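Local coordinates for protein alpha-fucosidase GH29 (PDB 4PSR) that probably hydrolyses alpha-L-fucosidic linkages, releasing L-fucose from glycoprotein carbohydrate, as a fungal member of glycoside hydrolase family 29, at residues A9-T14 and G277-S282. Sequence-based numbering, arbitrary orientation.
Sequences ATWEST and GFRNTS. With NA (sodium ion), chain J; NAG (2-acetamido-2-deoxy-beta-D-glucopyranose), chain C.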
ATOM      1  N   ALA A   9       4.262 -24.823  10.019  1.00 14.95           N
ATOM      2  CA  ALA A   9       5.342 -23.980   9.539  1.00 15.52           C
ATOM      3  C   ALA A   9       6.006 -24.552   8.275  1.00 14.44           C
ATOM      4  O   ALA A   9       7.191 -24.919   8.274  1.00 16.68           O
ATOM      5  CB  ALA A   9       6.360 -23.766  10.626  1.00 16.49           C
ATOM      6  N   THR A  10       5.222 -24.598   7.194  1.00 18.42           N
ATOM      7  CA  THR A  10       5.694 -24.968   5.861  1.00 16.39           C
ATOM      8  C   THR A  10       5.077 -24.051   4.810  1.00 16.51           C
ATOM      9  O   THR A  10       4.023 -23.430   5.034  1.00 15.79           O
ATOM     10  CB  THR A  10       5.282 -26.404   5.470  1.00 16.62           C
ATOM     11  OG1 THR A  10       3.861 -26.469   5.287  1.00 17.84           O
ATOM     12  CG2 THR A  10       5.687 -27.405   6.541  1.00 19.14           C
ATOM     13  N   TRP A  11       5.707 -23.956   3.647  1.00 15.53           N
ATOM     14  CA  TRP A  11       5.159 -23.098   2.590  1.00 15.63           C
ATOM     15  C   TRP A  11       3.826 -23.650   2.109  1.00 13.78           C
ATOM     16  O   TRP A  11       2.865 -22.914   1.910  1.00 15.42           O
ATOM     17  CB  TRP A  11       6.138 -22.944   1.429  1.00 13.68           C
ATOM     18  CG  TRP A  11       7.366 -22.200   1.821  1.00 16.41           C
ATOM     19  CD1 TRP A  11       8.652 -22.681   1.851  1.00 16.54           C
ATOM     20  CD2 TRP A  11       7.442 -20.848   2.290  1.00 16.02           C
ATOM     21  NE1 TRP A  11       9.517 -21.707   2.301  1.00 17.68           N
ATOM     22  CE2 TRP A  11       8.797 -20.572   2.573  1.00 16.35           C
ATOM     23  CE3 TRP A  11       6.498 -19.838   2.482  1.00 14.38           C
ATOM     24  CZ2 TRP A  11       9.224 -19.341   3.056  1.00 19.19           C
ATOM     25  CZ3 TRP A  11       6.929 -18.622   2.962  1.00 16.29           C
ATOM     26  CH2 TRP A  11       8.275 -18.379   3.238  1.00 18.53           C
ATOM     27  N   GLU A  12       3.731 -24.963   1.976  1.00 17.55           N
ATOM     28  CA  GLU A  12       2.553 -25.552   1.409  1.00 15.83           C
ATOM     29  C   GLU A  12       1.333 -25.380   2.334  1.00 16.97           C
ATOM     30  O   GLU A  12       0.222 -25.134   1.868  1.00 19.73           O
ATOM     31  CB  GLU A  12       2.865 -27.014   1.045  1.00 19.77           C
ATOM     32  CG  GLU A  12       3.500 -27.855   2.197  1.00 35.43           C
ATOM     33  CD  GLU A  12       5.058 -27.833   2.315  1.00 35.44           C
ATOM     34  OE1 GLU A  12       5.789 -26.925   1.797  1.00 22.46           O
ATOM     35  OE2 GLU A  12       5.563 -28.771   2.982  1.00 40.74           O
ATOM     36  N   SER A  13       1.548 -25.450   3.646  1.00 16.89           N
ATOM     37  CA  SER A  13       0.462 -25.245   4.609  1.00 14.80           C
ATOM     38  C   SER A  13       0.007 -23.767   4.654  1.00 14.13           C
ATOM     39  O   SER A  13      -1.180 -23.470   4.555  1.00 15.79           O
ATOM     40  CB  SER A  13       0.920 -25.655   6.012  1.00 16.03           C
ATOM     41  OG  SER A  13      -0.125 -25.468   6.955  1.00 17.80           O
ATOM     42  N   THR A  14       0.985 -22.873   4.778  1.00 14.53           N
ATOM     43  CA  THR A  14       0.682 -21.444   4.902  1.00 13.05           C
ATOM     44  C   THR A  14       0.138 -20.859   3.596  1.00 16.57           C
ATOM     45  O   THR A  14      -0.594 -19.877   3.644  1.00 14.56           O
ATOM     46  CB  THR A  14       1.881 -20.643   5.430  1.00 14.60           C
ATOM     47  OG1 THR A  14       3.015 -20.807   4.583  1.00 14.71           O
ATOM     48  CG2 THR A  14       2.262 -21.055   6.863  1.00 15.19           C
ATOM     49  N   GLY A 277      11.044 -13.095   0.914  1.00 13.86           N
ATOM     50  CA  GLY A 277      10.901 -13.747   2.201  1.00 12.62           C
ATOM     51  C   GLY A 277       9.579 -14.423   2.488  1.00 12.28           C
ATOM     52  O   GLY A 277       9.529 -15.388   3.253  1.00 11.93           O
ATOM     53  N   PHE A 278       8.489 -13.883   1.930  1.00 11.82           N
ATOM     54  CA  PHE A 278       7.188 -14.521   1.995  1.00 12.27           C
ATOM     55  C   PHE A 278       6.740 -14.834   0.555  1.00 12.15           C
ATOM     56  O   PHE A 278       7.422 -14.434  -0.408  1.00 15.94           O
ATOM     57  CB  PHE A 278       6.114 -13.604   2.652  1.00 11.82           C
ATOM     58  CG  PHE A 278       6.320 -13.283   4.127  1.00 10.74           C
ATOM     59  CD1 PHE A 278       7.174 -14.009   4.943  1.00 13.94           C
ATOM     60  CD2 PHE A 278       5.601 -12.228   4.695  1.00 11.36           C
ATOM     61  CE1 PHE A 278       7.305 -13.686   6.292  1.00 12.08           C
ATOM     62  CE2 PHE A 278       5.715 -11.907   6.024  1.00 13.19           C
ATOM     63  CZ  PHE A 278       6.576 -12.638   6.835  1.00 12.36           C
ATOM     64  N   ARG A 279       5.596 -15.494   0.430  0.50 13.31           N
ATOM     65  CA  ARG A 279       5.020 -15.850  -0.868  0.50 14.82           C
ATOM     66  C   ARG A 279       3.742 -15.029  -1.103  0.50 12.28           C
ATOM     67  O   ARG A 279       3.048 -14.643  -0.155  0.50 11.48           O
ATOM     68  CB  ARG A 279       4.705 -17.357  -0.917  0.50 16.28           C
ATOM     69  CG  ARG A 279       5.879 -18.281  -0.560  0.50 15.61           C
ATOM     70  CD  ARG A 279       6.798 -18.522  -1.739  0.50 25.21           C
ATOM     71  NE  ARG A 279       7.964 -19.336  -1.389  0.50 24.40           N
ATOM     72  CZ  ARG A 279       8.029 -20.662  -1.490  0.50 23.48           C
ATOM     73  NH1 ARG A 279       9.146 -21.287  -1.160  0.50 25.63           N
ATOM     74  NH2 ARG A 279       6.993 -21.371  -1.912  0.50 25.37           N
ATOM     75  N   ASN A 280       3.425 -14.772  -2.369  1.00 13.32           N
ATOM     76  CA  ASN A 280       2.232 -14.023  -2.748  1.00 11.47           C
ATOM     77  C   ASN A 280       0.999 -14.911  -2.781  1.00 12.15           C
ATOM     78  O   ASN A 280      -0.093 -14.429  -3.104  1.00 12.95           O
ATOM     79  CB  ASN A 280       2.480 -13.298  -4.074  1.00 12.02           C
ATOM     80  CG  ASN A 280       2.800 -14.231  -5.205  1.00 11.87           C
ATOM     81  OD1 ASN A 280       2.257 -15.297  -5.306  1.00 13.68           O
ATOM     82  ND2 ASN A 280       3.693 -13.802  -6.074  1.00 14.36           N
ATOM     83  N   THR A 281       1.142 -16.187  -2.416  1.00 12.26           N
ATOM     84  CA  THR A 281       0.003 -17.050  -2.138  1.00 11.34           C
ATOM     85  C   THR A 281      -0.723 -16.694  -0.839  1.00 15.19           C
ATOM     86  O   THR A 281      -1.948 -16.845  -0.755  1.00 15.61           O
ATOM     87  CB  THR A 281       0.495 -18.481  -1.987  1.00 15.23           C
ATOM     88  OG1 THR A 281       1.585 -18.443  -1.079  1.00 16.08           O
ATOM     89  CG2 THR A 281       0.968 -19.018  -3.314  1.00 17.89           C
ATOM     90  N   SER A 282       0.022 -16.190   0.157  1.00 12.93           N
ATOM     91  CA  SER A 282      -0.552 -16.019   1.484  1.00 11.92           C
ATOM     92  C   SER A 282      -0.291 -14.650   2.101  1.00 12.67           C
ATOM     93  O   SER A 282      -0.927 -14.304   3.102  1.00 13.45           O
ATOM     94  CB  SER A 282      -0.065 -17.141   2.421  1.00 14.67           C
ATOM     95  OG  SER A 282       1.305 -17.097   2.561  1.00 14.06           O
TER
HETATM   96 NA    NA J 619      -3.605 -18.389  -0.393  1.00 15.10          NA
HETATM   97  C1  NAG C   1       4.128 -14.585  -7.266  1.00 14.91           C
HETATM   98  C2  NAG C   1       4.423 -13.748  -8.482  1.00 12.61           C
HETATM   99  C3  NAG C   1       4.821 -14.663  -9.635  1.00 13.69           C
HETATM  100  C4  NAG C   1       5.967 -15.583  -9.217  1.00 16.16           C
HETATM  101  C5  NAG C   1       5.633 -16.286  -7.904  1.00 15.35           C
HETATM  102  C6  NAG C   1       6.776 -17.108  -7.351  1.00 17.36           C
HETATM  103  C7  NAG C   1       3.387 -11.589  -9.021  1.00 15.82           C
HETATM  104  C8  NAG C   1       2.118 -10.880  -9.353  1.00 15.25           C
HETATM  105  N2  NAG C   1       3.287 -12.909  -8.839  1.00 13.76           N
HETATM  106  O3  NAG C   1       5.213 -13.856 -10.738  1.00 15.17           O
HETATM  107  O4  NAG C   1       6.167 -16.613 -10.185  1.00 15.20           O
HETATM  108  O5  NAG C   1       5.291 -15.315  -6.902  1.00 14.87           O
HETATM  109  O6  NAG C   1       7.860 -16.273  -6.980  1.00 27.11           O
HETATM  110  O7  NAG C   1       4.452 -10.991  -8.914  1.00 15.56           O
HETATM  111  O   HOH W   1      -4.657 -16.319  -1.293  1.00 13.82           O
HETATM  112  O   HOH W   2      -5.723 -19.474  -0.197  1.00 20.19           O
HETATM  113  O   HOH W   3      -3.262 -19.402  -2.596  1.00 23.28           O
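Gly-277 O is met by two groups: Arg-249 NH1 donates a hydrogen bond to it, and the six-membered ring of Trp-11 presents its edge, with CH2 3.2 Å from Gly-277 O and the oxygen near the ring plane. Arg-279 instead covers a face of the same indole. Its guanidinium lies nearly flat there, the two planes 17° apart, and CZ stands 3.8 Å from the centroid of the Trp-11 five-membered ring. Since CZ is only 13° off the ring normal, this is a stacked cation-pi contact. Arg-279 NH1 sits toward the rim, 3.4 Å from Trp-11 CD1. A bend at chi2 (-83°) carries the arginine chain across the indole, and Arg-279 CG packs 3.5 Å from Trp-11 CE3. Arg-279 has a second conformer, so the stack describes one of two states. The indole has its own polar anchor, Trp-11 NE1 bonding to Glu-246.

At the other end, Ser-282 CB presses to 3.0 Å from Thr-14 O, a tight approach of a carbon rather than a hydrogen bond. The short helix 11-14 is fixed internally: Thr-10 caps its N-terminus by accepting from Ser-13 N, 3.0 Å from Thr-10 OG1, while Thr-10 O receives Thr-14 N and Thr-14 OG1 from opposite faces of its carbonyl plane. Thr-281 O coordinates sodium at 2.3 Å; Asp-15 O, His-17 O and three waters complete six ligands, so the metal also joins both chain regions. Asn-280 ND2 carries an N-linked glycan, bonded to NAG C1 at 1.5 Å.

Within the TIM barrel, residues 277-282 belong to the loop between strands 268-272 and 284-287; Phe-278 packs on Thr-269 of the former, and Trp-11 rests against Arg-249, Leu-250 and Leu-253 of helix 246-263.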